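Local atomic coordinates of putrescine aminotransferase (Halomonas elongata DSM 2581, PDB entry 6GWI), a protein that probably catalyses the pyridoxal-5'-phosphate-dependent transfer of amino groups from amines such as putrescine to carbonyl acceptors. Residues I180-W185 / F197-C201; L404-N408 / R441-T446. All coordinates share one frame; numbering follows the deposited sequence.

Overall arrangement
Contact 1 (180-185 with 197-201) sits beside the outermost strand 177-180 of the parallel sheet in the large domain, whereas contact 2 (404-408 with 441-446) pairs two helices in the C-terminal part of the chain. Their centres lie 32 Å apart and their nearest atoms about 14 Å, with no direct touch. Strand 376-381 relates them: Tyr184 of contact 1 hydrogen-bonds Glu380, and Leu443, on segment 441-446, packs on Leu379 and Leu381. In contact 1 the Gln182 side chain is about 12 Å from a bound pyridoxal-5'-phosphate; pocket residues Tyr150, Glu223 and Asp256 follow the other strands of that parallel sheet. Neither contact supplies a pocket residue.

Contact 1: I180-W185 / F197-C201; sequences IRQPYW and FGQTC
The Phe197 ring takes the edge of the Trp185 indole on one face, while on its opposite face Cys201 SG, one helical turn on, lies offset toward the rim. The segments belong to a beta-alpha-beta crossover of the PLP-binding aminotransferase domain: the loop leaving edge strand 177-180 is covered by helix 194-212, which runs back along it and leads on to the parallel strand 217-222. The aromatic pair is an offset edge-to-face stack, five-membered ring to phenyl, with centroids 5.6 Å apart and planes at 72°. In return Phe197 CB meets the indole edge, 3.8 Å from Trp185 CD1. Arg181 NH2 comes to the rim of the phenyl at CE1, near its plane and with the guanidinium turned 85° to it, so the charge is not laid over the ring.

Phe197 lays its ring against the loop backbone because chi1 (-177°) swings CG away from its own N, and CE2 comes to 3.4 Å from Trp185 N. There Pro183 centres an inverse gamma turn, closed by a weak bond from Tyr184 N to Gln182 O, and Tyr184 occupies the N-cap position of helix 185-188. Trp185 NE1 is held by Met192 O, which fixes the indole from its polar side.

Arg181 runs CG and CD past Cys201 SG and, bent at chi3, brings NE to 3.8 Å from the sulfur; NH1 ends 3.5 Å from Thr200 CG2. No direct hydrogen bond joins the segments; instead one water donates to both Arg181 O (2.9 Å) and Cys201 O (2.8 Å).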
ATOM      1  N   ILE B 180     -21.755  11.538   7.225  1.00 27.22           N
ATOM      2  CA  ILE B 180     -22.452  12.697   7.757  1.00 28.47           C
ATOM      3  C   ILE B 180     -21.812  13.959   7.180  1.00 28.88           C
ATOM      4  O   ILE B 180     -20.770  13.914   6.524  1.00 22.71           O
ATOM      5  CB  ILE B 180     -22.437  12.728   9.300  1.00 28.09           C
ATOM      6  CG1 ILE B 180     -20.998  12.821   9.813  1.00 20.63           C
ATOM      7  CG2 ILE B 180     -23.131  11.493   9.854  1.00 23.72           C
ATOM      8  CD1 ILE B 180     -20.875  12.934  11.316  1.00 22.90           C
ATOM      9  N   ARG B 181     -22.447  15.096   7.442  1.00 22.36           N
ATOM     10  CA  ARG B 181     -21.999  16.370   6.899  1.00 30.17           C
ATOM     11  C   ARG B 181     -20.651  16.772   7.494  1.00 23.21           C
ATOM     12  O   ARG B 181     -20.266  16.341   8.585  1.00 28.29           O
ATOM     13  CB  ARG B 181     -23.040  17.451   7.181  1.00 32.49           C
ATOM     14  CG  ARG B 181     -23.238  17.725   8.666  1.00 40.42           C
ATOM     15  CD  ARG B 181     -24.427  18.637   8.915  1.00 54.46           C
ATOM     16  NE  ARG B 181     -24.319  19.908   8.209  1.00 49.31           N
ATOM     17  CZ  ARG B 181     -25.266  20.841   8.206  1.00 53.54           C
ATOM     18  NH1 ARG B 181     -26.395  20.643   8.871  1.00 38.89           N
ATOM     19  NH2 ARG B 181     -25.084  21.971   7.537  1.00 62.42           N
ATOM     20  N   GLN B 182     -19.919  17.635   6.744  1.00 31.55           N
ATOM     21  CA  GLN B 182     -18.582  18.064   7.128  1.00 37.31           C
ATOM     22  C   GLN B 182     -18.629  19.410   7.844  1.00 28.62           C
ATOM     23  O   GLN B 182     -19.451  20.269   7.510  1.00 28.90           O
ATOM     24  CB  GLN B 182     -17.679  18.181   5.896  1.00 34.46           C
ATOM     25  CG  GLN B 182     -18.225  19.114   4.824  1.00 37.88           C
ATOM     26  CD  GLN B 182     -17.210  19.441   3.744  1.00 37.12           C
ATOM     27  OE1 GLN B 182     -16.008  19.225   3.912  1.00 28.58           O
ATOM     28  NE2 GLN B 182     -17.690  19.988   2.635  1.00 23.35           N
ATOM     29  N   PRO B 183     -17.745  19.648   8.823  1.00 26.47           N
ATOM     30  CA  PRO B 183     -17.758  20.940   9.540  1.00 26.21           C
ATOM     31  C   PRO B 183     -17.065  22.061   8.765  1.00 28.15           C
ATOM     32  O   PRO B 183     -16.119  22.696   9.238  1.00 31.19           O
ATOM     33  CB  PRO B 183     -17.039  20.589  10.851  1.00 30.21           C
ATOM     34  CG  PRO B 183     -16.072  19.513  10.466  1.00 31.46           C
ATOM     35  CD  PRO B 183     -16.766  18.701   9.396  1.00 28.13           C
ATOM     36  N   TYR B 184     -17.568  22.332   7.558  1.00 33.90           N
ATOM     37  CA  TYR B 184     -17.000  23.337   6.656  1.00 29.23           C
ATOM     38  C   TYR B 184     -17.847  24.602   6.727  1.00 29.41           C
ATOM     39  O   TYR B 184     -18.803  24.772   5.970  1.00 31.05           O
ATOM     40  CB  TYR B 184     -16.946  22.787   5.234  1.00 27.49           C
ATOM     41  CG  TYR B 184     -16.326  23.703   4.201  1.00 31.58           C
ATOM     42  CD1 TYR B 184     -15.486  24.748   4.568  1.00 31.30           C
ATOM     43  CD2 TYR B 184     -16.571  23.505   2.847  1.00 31.74           C
ATOM     44  CE1 TYR B 184     -14.916  25.573   3.615  1.00 27.01           C
ATOM     45  CE2 TYR B 184     -16.007  24.322   1.891  1.00 31.95           C
ATOM     46  CZ  TYR B 184     -15.182  25.352   2.278  1.00 33.09           C
ATOM     47  OH  TYR B 184     -14.622  26.157   1.313  1.00 34.76           O
ATOM     48  N   TRP B 185     -17.464  25.525   7.613  1.00 28.87           N
ATOM     49  CA  TRP B 185     -18.313  26.684   7.869  1.00 30.95           C
ATOM     50  C   TRP B 185     -18.428  27.583   6.641  1.00 38.13           C
ATOM     51  O   TRP B 185     -19.533  27.997   6.268  1.00 36.90           O
ATOM     52  CB  TRP B 185     -17.782  27.492   9.056  1.00 34.98           C
ATOM     53  CG  TRP B 185     -18.648  28.683   9.362  1.00 44.29           C
ATOM     54  CD1 TRP B 185     -19.828  28.681  10.050  1.00 43.88           C
ATOM     55  CD2 TRP B 185     -18.417  30.043   8.970  1.00 54.58           C
ATOM     56  NE1 TRP B 185     -20.339  29.955  10.117  1.00 47.69           N
ATOM     57  CE2 TRP B 185     -19.493  30.810   9.461  1.00 34.91           C
ATOM     58  CE3 TRP B 185     -17.402  30.688   8.254  1.00 53.23           C
ATOM     59  CZ2 TRP B 185     -19.583  32.186   9.263  1.00 36.66           C
ATOM     60  CZ3 TRP B 185     -17.494  32.057   8.058  1.00 45.61           C
ATOM     61  CH2 TRP B 185     -18.576  32.789   8.560  1.00 46.57           C
ATOM     62  N   PHE B 197     -22.758  26.346  14.181  1.00 35.62           N
ATOM     63  CA  PHE B 197     -22.524  25.408  13.089  1.00 31.30           C
ATOM     64  C   PHE B 197     -21.741  24.192  13.567  1.00 37.73           C
ATOM     65  O   PHE B 197     -22.085  23.052  13.232  1.00 28.29           O
ATOM     66  CB  PHE B 197     -21.783  26.108  11.955  1.00 30.57           C
ATOM     67  CG  PHE B 197     -21.568  25.243  10.748  1.00 29.98           C
ATOM     68  CD1 PHE B 197     -22.644  24.816   9.991  1.00 41.13           C
ATOM     69  CD2 PHE B 197     -20.294  24.861  10.368  1.00 28.25           C
ATOM     70  CE1 PHE B 197     -22.455  24.027   8.877  1.00 38.02           C
ATOM     71  CE2 PHE B 197     -20.099  24.068   9.254  1.00 26.66           C
ATOM     72  CZ  PHE B 197     -21.181  23.652   8.508  1.00 39.84           C
ATOM     73  N   GLY B 198     -20.684  24.414  14.349  1.00 42.09           N
ATOM     74  CA  GLY B 198     -19.910  23.294  14.857  1.00 37.50           C
ATOM     75  C   GLY B 198     -20.757  22.312  15.642  1.00 33.21           C
ATOM     76  O   GLY B 198     -20.578  21.096  15.535  1.00 32.47           O
ATOM     77  N   GLN B 199     -21.704  22.823  16.428  1.00 33.85           N
ATOM     78  CA  GLN B 199     -22.556  21.948  17.224  1.00 37.21           C
ATOM     79  C   GLN B 199     -23.553  21.201  16.349  1.00 37.26           C
ATOM     80  O   GLN B 199     -23.845  20.025  16.599  1.00 35.81           O
ATOM     81  CB  GLN B 199     -23.263  22.772  18.300  1.00 39.84           C
ATOM     82  CG  GLN B 199     -22.287  23.402  19.286  1.00 43.63           C
ATOM     83  CD  GLN B 199     -22.932  24.413  20.207  1.00 57.48           C
ATOM     84  OE1 GLN B 199     -23.966  24.998  19.882  1.00 67.06           O
ATOM     85  NE2 GLN B 199     -22.324  24.627  21.367  1.00 46.87           N
ATOM     86  N   THR B 200     -24.073  21.854  15.309  1.00 34.10           N
ATOM     87  CA  THR B 200     -24.952  21.168  14.368  1.00 31.31           C
ATOM     88  C   THR B 200     -24.237  19.995  13.707  1.00 27.58           C
ATOM     89  O   THR B 200     -24.784  18.893  13.603  1.00 28.80           O
ATOM     90  CB  THR B 200     -25.448  22.153  13.309  1.00 34.39           C
ATOM     91  OG1 THR B 200     -26.214  23.187  13.937  1.00 37.70           O
ATOM     92  CG2 THR B 200     -26.304  21.452  12.264  1.00 46.30           C
ATOM     93  N   CYS B 201     -22.997  20.212  13.264  1.00 37.40           N
ATOM     94  CA  CYS B 201     -22.264  19.148  12.584  1.00 38.35           C
ATOM     95  C   CYS B 201     -21.901  18.014  13.535  1.00 34.34           C
ATOM     96  O   CYS B 201     -21.831  16.855  13.109  1.00 26.89           O
ATOM     97  CB  CYS B 201     -21.030  19.738  11.909  1.00 31.87           C
ATOM     98  SG  CYS B 201     -21.476  20.865  10.567  1.00 32.50           S
TER
HETATM   99  O   HOH W   1     -19.669  16.187  11.412  1.00 25.33           O

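Contact 2: L404-N408 / R441-T446; sequences LCFAN and RALDET
This is helix-helix packing with one polar bridge, pairing the last turn of helix 397-407 with helix 429-450 in the C-terminal part of the aminotransferase fold. Small residues let the backbones close in: Cys405 CA and Ala442 CA are 5.2 Å apart, and Cys405 SG presses on Ala442 CB at 3.3 Å, a tight contact. Leu404 lies across the other helix, its CD1 3.4 Å from Thr446 OG1, a hydroxyl already bonded to Ala442 O. From the same helix Leu443 turns to strand 376-381.

Asn408 makes the bridge. With chi1 (-83°) holding CG beside the backbone N, Asn408 ND2 gives one hydrogen to Glu445 OE1 (2.8 Å, 151°) on the syn side, in the amide plane but 25° out of the carboxylate plane. The second hydrogen of Asn408 ND2 goes back to Leu404 O at 2.9 Å, from the face opposite Asn408 N. Asn408 OD1 meets Arg441 CD at 3.1 Å. Replacing Asn408 with a leucine would probably leave the Glu445 carboxylate without its amide donor and free to turn. Having both amide hydrogens engaged fixes the flip of Asn408, and the bond to Glu445 is likely to favour a charged carboxylate.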
ATOM      1  N   LEU B 404      -1.344  29.938 -12.173  1.00 32.86           N
ATOM      2  CA  LEU B 404      -0.598  31.188 -12.110  1.00 34.94           C
ATOM      3  C   LEU B 404       0.416  31.180 -10.973  1.00 38.25           C
ATOM      4  O   LEU B 404       1.475  31.805 -11.089  1.00 34.21           O
ATOM      5  CB  LEU B 404      -1.557  32.367 -11.964  1.00 43.99           C
ATOM      6  CG  LEU B 404      -2.343  32.737 -13.225  1.00 39.50           C
ATOM      7  CD1 LEU B 404      -3.370  33.816 -12.910  1.00 44.76           C
ATOM      8  CD2 LEU B 404      -1.414  33.196 -14.347  1.00 41.67           C
ATOM      9  N   CYS B 405       0.108  30.503  -9.864  1.00 30.94           N
ATOM     10  CA  CYS B 405       1.092  30.354  -8.797  1.00 28.59           C
ATOM     11  C   CYS B 405       2.306  29.580  -9.288  1.00 28.44           C
ATOM     12  O   CYS B 405       3.452  30.002  -9.092  1.00 27.48           O
ATOM     13  CB  CYS B 405       0.457  29.659  -7.595  1.00 36.14           C
ATOM     14  SG  CYS B 405      -0.559  30.758  -6.597  1.00 39.83           S
ATOM     15  N   PHE B 406       2.070  28.444  -9.947  1.00 41.50           N
ATOM     16  CA  PHE B 406       3.177  27.648 -10.461  1.00 44.32           C
ATOM     17  C   PHE B 406       4.002  28.454 -11.455  1.00 45.91           C
ATOM     18  O   PHE B 406       5.238  28.402 -11.437  1.00 29.55           O
ATOM     19  CB  PHE B 406       2.641  26.371 -11.109  1.00 39.90           C
ATOM     20  CG  PHE B 406       3.715  25.435 -11.580  1.00 50.28           C
ATOM     21  CD1 PHE B 406       4.150  25.459 -12.894  1.00 57.25           C
ATOM     22  CD2 PHE B 406       4.301  24.539 -10.703  1.00 38.60           C
ATOM     23  CE1 PHE B 406       5.145  24.601 -13.325  1.00 40.34           C
ATOM     24  CE2 PHE B 406       5.293  23.679 -11.129  1.00 47.78           C
ATOM     25  CZ  PHE B 406       5.716  23.712 -12.441  1.00 39.02           C
ATOM     26  N   ALA B 407       3.331  29.210 -12.331  1.00 49.75           N
ATOM     27  CA  ALA B 407       4.034  30.058 -13.287  1.00 44.56           C
ATOM     28  C   ALA B 407       4.876  31.124 -12.596  1.00 44.13           C
ATOM     29  O   ALA B 407       5.910  31.536 -13.131  1.00 38.59           O
ATOM     30  CB  ALA B 407       3.029  30.710 -14.239  1.00 33.78           C
ATOM     31  N   ASN B 408       4.457  31.582 -11.416  1.00 43.54           N
ATOM     32  CA  ASN B 408       5.233  32.548 -10.649  1.00 41.94           C
ATOM     33  C   ASN B 408       6.246  31.889  -9.719  1.00 46.27           C
ATOM     34  O   ASN B 408       6.960  32.598  -9.004  1.00 42.06           O
ATOM     35  CB  ASN B 408       4.312  33.457  -9.819  1.00 46.49           C
ATOM     36  CG  ASN B 408       3.758  34.623 -10.622  1.00 50.18           C
ATOM     37  OD1 ASN B 408       4.442  35.626 -10.831  1.00 48.92           O
ATOM     38  ND2 ASN B 408       2.503  34.512 -11.042  1.00 48.92           N
ATOM     39  N   ARG B 441       0.873  37.905  -5.938  1.00 36.43           N
ATOM     40  CA  ARG B 441       1.088  38.161  -7.357  1.00 60.43           C
ATOM     41  C   ARG B 441       0.160  37.309  -8.212  1.00 50.52           C
ATOM     42  O   ARG B 441      -0.449  37.805  -9.166  1.00 39.74           O
ATOM     43  CB  ARG B 441       2.553  37.895  -7.708  1.00 77.34           C
ATOM     44  CG  ARG B 441       2.978  38.358  -9.091  1.00 75.38           C
ATOM     45  CD  ARG B 441       4.497  38.318  -9.228  1.00 67.55           C
ATOM     46  NE  ARG B 441       5.157  39.081  -8.170  0.99 61.42           N
ATOM     47  CZ  ARG B 441       6.421  38.914  -7.793  0.51 54.38           C
ATOM     48  NH1 ARG B 441       7.184  38.000  -8.382  0.91 54.80           N
ATOM     49  NH2 ARG B 441       6.922  39.658  -6.818  0.90 54.37           N
ATOM     50  N   ALA B 442       0.023  36.024  -7.872  1.00 41.38           N
ATOM     51  CA  ALA B 442      -0.882  35.152  -8.614  1.00 41.08           C
ATOM     52  C   ALA B 442      -2.334  35.559  -8.396  1.00 42.26           C
ATOM     53  O   ALA B 442      -3.148  35.497  -9.325  1.00 38.43           O
ATOM     54  CB  ALA B 442      -0.664  33.698  -8.197  1.00 47.93           C
ATOM     55  N   LEU B 443      -2.679  35.975  -7.177  1.00 44.42           N
ATOM     56  CA  LEU B 443      -4.033  36.450  -6.923  1.00 43.21           C
ATOM     57  C   LEU B 443      -4.326  37.703  -7.738  1.00 46.37           C
ATOM     58  O   LEU B 443      -5.405  37.832  -8.327  1.00 53.18           O
ATOM     59  CB  LEU B 443      -4.227  36.717  -5.433  1.00 35.09           C
ATOM     60  CG  LEU B 443      -4.260  35.504  -4.503  1.00 34.66           C
ATOM     61  CD1 LEU B 443      -4.155  35.973  -3.061  1.00 37.31           C
ATOM     62  CD2 LEU B 443      -5.521  34.687  -4.711  1.00 40.67           C
ATOM     63  N   ASP B 444      -3.374  38.639  -7.781  1.00 44.33           N
ATOM     64  CA  ASP B 444      -3.528  39.817  -8.626  1.00 54.12           C
ATOM     65  C   ASP B 444      -3.806  39.418 -10.070  1.00 46.67           C
ATOM     66  O   ASP B 444      -4.744  39.920 -10.699  1.00 44.63           O
ATOM     67  CB  ASP B 444      -2.271  40.688  -8.557  1.00 60.12           C
ATOM     68  CG  ASP B 444      -2.058  41.309  -7.192  1.00 49.03           C
ATOM     69  OD1 ASP B 444      -3.011  41.333  -6.386  1.00 46.99           O
ATOM     70  OD2 ASP B 444      -0.934  41.784  -6.930  1.00 51.71           O
ATOM     71  N   GLU B 445      -2.985  38.516 -10.619  1.00 44.35           N
ATOM     72  CA  GLU B 445      -3.148  38.117 -12.012  1.00 47.84           C
ATOM     73  C   GLU B 445      -4.432  37.322 -12.219  1.00 49.95           C
ATOM     74  O   GLU B 445      -5.048  37.411 -13.288  1.00 38.97           O
ATOM     75  CB  GLU B 445      -1.932  37.310 -12.477  1.00 33.78           C
ATOM     76  CG  GLU B 445      -0.655  38.142 -12.588  1.00 39.09           C
ATOM     77  CD  GLU B 445       0.620  37.311 -12.548  1.00 46.02           C
ATOM     78  OE1 GLU B 445       0.539  36.080 -12.353  1.00 48.91           O
ATOM     79  OE2 GLU B 445       1.711  37.898 -12.720  1.00 48.44           O
ATOM     80  N   THR B 446      -4.852  36.546 -11.215  1.00 43.17           N
ATOM     81  CA  THR B 446      -6.122  35.835 -11.308  1.00 53.08           C
ATOM     82  C   THR B 446      -7.291  36.811 -11.368  1.00 54.18           C
ATOM     83  O   THR B 446      -8.171  36.695 -12.227  1.00 33.14           O
ATOM     84  CB  THR B 446      -6.287  34.889 -10.116  1.00 56.17           C
ATOM     85  OG1 THR B 446      -5.204  33.952 -10.088  1.00 51.10           O
ATOM     86  CG2 THR B 446      -7.611  34.137 -10.202  1.00 50.88           C
TER